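Local coordinates for proximal thread matrix protein 1 (Mytilus galloprovincialis, PDB 4CN8) that binds zinc, carries two tandem von Willebrand factor type A domains and is probably a matrix component of the proximal byssal thread of the mussel, at residues Ile255-Asp260 and Thr295-Val300. Sequence-based numbering, arbitrary orientation.
Sequences IAFVFD and TQFAVV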
loop_
_atom_site.group_PDB
_atom_site.type_symbol
_atom_site.label_atom_id
_atom_site.label_comp_id
_atom_site.label_asym_id
_atom_site.label_seq_id
_atom_site.Cartn_x
_atom_site.Cartn_y
_atom_site.Cartn_z
ATOM N N ILE A 255 -11.267 11.520 7.216
ATOM C CA ILE A 255 -10.204 11.081 8.103
ATOM C C ILE A 255 -10.717 10.840 9.502
ATOM O O ILE A 255 -11.252 11.739 10.150
ATOM C CB ILE A 255 -9.063 12.110 8.147
ATOM C CG1 ILE A 255 -8.388 12.173 6.781
ATOM C CG2 ILE A 255 -8.049 11.747 9.224
ATOM C CD1 ILE A 255 -7.303 13.197 6.687
ATOM N N ALA A 256 -10.536 9.613 9.964
ATOM C CA ALA A 256 -10.954 9.219 11.295
ATOM C C ALA A 256 -9.745 9.004 12.180
ATOM O O ALA A 256 -8.891 8.173 11.889
ATOM C CB ALA A 256 -11.773 7.939 11.233
ATOM N N PHE A 257 -9.676 9.753 13.269
ATOM C CA PHE A 257 -8.685 9.484 14.287
ATOM C C PHE A 257 -9.238 8.393 15.169
ATOM O O PHE A 257 -10.368 8.482 15.628
ATOM C CB PHE A 257 -8.402 10.725 15.126
ATOM C CG PHE A 257 -7.751 11.837 14.364
ATOM C CD1 PHE A 257 -6.424 11.766 14.009
ATOM C CD2 PHE A 257 -8.466 12.962 14.016
ATOM C CE1 PHE A 257 -5.818 12.797 13.316
ATOM C CE2 PHE A 257 -7.865 13.996 13.325
ATOM C CZ PHE A 257 -6.539 13.911 12.976
ATOM N N VAL A 258 -8.453 7.348 15.372
ATOM C CA VAL A 258 -8.840 6.265 16.259
ATOM C C VAL A 258 -7.761 6.159 17.326
ATOM O O VAL A 258 -6.768 5.466 17.149
ATOM C CB VAL A 258 -9.021 4.940 15.480
ATOM C CG1 VAL A 258 -9.454 3.817 16.402
ATOM C CG2 VAL A 258 -10.053 5.130 14.403
ATOM N N PHE A 259 -7.960 6.874 18.428
ATOM C CA PHE A 259 -6.907 7.060 19.423
ATOM C C PHE A 259 -7.167 6.360 20.748
ATOM O O PHE A 259 -8.290 6.314 21.245
ATOM C CB PHE A 259 -6.691 8.552 19.682
ATOM C CG PHE A 259 -5.806 9.218 18.673
ATOM C CD1 PHE A 259 -5.686 8.715 17.384
ATOM C CD2 PHE A 259 -5.071 10.333 19.016
ATOM C CE1 PHE A 259 -4.859 9.323 16.467
ATOM C CE2 PHE A 259 -4.245 10.939 18.098
ATOM C CZ PHE A 259 -4.136 10.437 16.828
ATOM N N ASP A 260 -6.093 5.821 21.307
ATOM C CA ASP A 260 -6.084 5.242 22.638
ATOM C C ASP A 260 -6.537 6.276 23.676
ATOM O O ASP A 260 -6.169 7.450 23.595
ATOM C CB ASP A 260 -4.655 4.783 22.918
ATOM C CG ASP A 260 -4.516 4.007 24.209
ATOM O OD1 ASP A 260 -5.486 3.940 24.991
ATOM O OD2 ASP A 260 -3.416 3.466 24.441
ATOM N N THR A 295 -12.100 18.311 3.291
ATOM C CA THR A 295 -11.700 17.198 4.135
ATOM C C THR A 295 -12.489 17.202 5.438
ATOM O O THR A 295 -12.495 18.187 6.175
ATOM C CB THR A 295 -10.184 17.211 4.428
ATOM O OG1 THR A 295 -9.461 16.943 3.220
ATOM C CG2 THR A 295 -9.833 16.147 5.448
ATOM N N GLN A 296 -13.157 16.085 5.700
ATOM C CA GLN A 296 -13.926 15.913 6.911
ATOM C C GLN A 296 -13.139 15.090 7.919
ATOM O O GLN A 296 -12.231 14.352 7.553
ATOM C CB GLN A 296 -15.244 15.224 6.596
ATOM C CG GLN A 296 -16.148 16.025 5.684
ATOM C CD GLN A 296 -17.497 15.368 5.511
ATOM O OE1 GLN A 296 -17.593 14.147 5.409
ATOM N NE2 GLN A 296 -18.550 16.171 5.496
ATOM N N PHE A 297 -13.491 15.227 9.191
ATOM C CA PHE A 297 -12.746 14.590 10.267
ATOM C C PHE A 297 -13.668 13.925 11.270
ATOM O O PHE A 297 -14.801 14.355 11.452
ATOM C CB PHE A 297 -11.874 15.617 10.980
ATOM C CG PHE A 297 -10.594 15.926 10.259
ATOM C CD1 PHE A 297 -9.469 15.143 10.449
ATOM C CD2 PHE A 297 -10.518 16.991 9.387
ATOM C CE1 PHE A 297 -8.302 15.426 9.786
ATOM C CE2 PHE A 297 -9.348 17.272 8.721
ATOM C CZ PHE A 297 -8.244 16.495 8.921
ATOM N N ALA A 298 -13.180 12.862 11.901
ATOM C CA ALA A 298 -13.907 12.191 12.974
ATOM C C ALA A 298 -12.930 11.746 14.061
ATOM O O ALA A 298 -11.735 11.594 13.805
ATOM C CB ALA A 298 -14.649 11.006 12.430
ATOM N N VAL A 299 -13.432 11.539 15.273
ATOM C CA VAL A 299 -12.589 11.058 16.360
ATOM C C VAL A 299 -13.261 9.926 17.110
ATOM O O VAL A 299 -14.383 10.066 17.592
ATOM C CB VAL A 299 -12.264 12.177 17.366
ATOM C CG1 VAL A 299 -11.666 11.600 18.630
ATOM C CG2 VAL A 299 -11.318 13.182 16.753
ATOM N N VAL A 300 -12.559 8.807 17.209
ATOM C CA VAL A 300 -13.018 7.668 17.983
ATOM C C VAL A 300 -11.939 7.333 18.982
ATOM O O VAL A 300 -10.788 7.180 18.605
ATOM C CB VAL A 300 -13.233 6.428 17.113
ATOM C CG1 VAL A 300 -13.602 5.237 17.984
ATOM C CG2 VAL A 300 -14.304 6.679 16.073
#
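Phe257 and Phe297 meet rim to rim on one face of a parallel strand pair: the planes differ by just 12°, neither ring lies over the other, and the closest atoms are Phe257 CE2 and Phe297 CD1, 3.5 Å apart. Ile255 runs alongside Phe297, pointing the same way; its CG2, set anti to the backbone N (CG1 beside that N, chi1 -66°), comes within 3.7 Å of Phe297 CE1. On the same side of the Phe257 ring, Val299 CG2 lies 4.0 Å from CD2, so this ring touches Phe297, Val299 and, through its O, Ala298. The reverse face carries smaller groups, with Ala256 CB 4.4 Å from Ala298 CB and Val258 paired with Val300.

Five backbone hydrogen bonds fix this register. Ile255 and Phe257 each donate and accept: Ile255 N reaches Gln296 O at 3.0 Å, Ile255 O takes Ala298 N, Phe257 N reaches Ala298 O, and Phe257 O takes Val300 N at 2.7 Å. Phe259 N bonds Val300 O, and Phe259 carries the ladder on to Phe302. The local axes diverge by 17°, consistent with ordinary sheet twist.

Outside the pair, helix 272-284 packs on the aromatic face through Met280 and Val284, and Phe287 meets Phe297 edge-to-face. Helix 338-349 packs on the opposite face, where Val349 touches Ala298 and Val300. Ala256 and Val258 bond onward to strand 362-369, making 253-260 an interior strand. Parallel neighbours joined through helices 265-268 and 272-284, a beta-alpha-beta crossover, mark the Rossmann-like alpha/beta core of a von Willebrand factor type A domain.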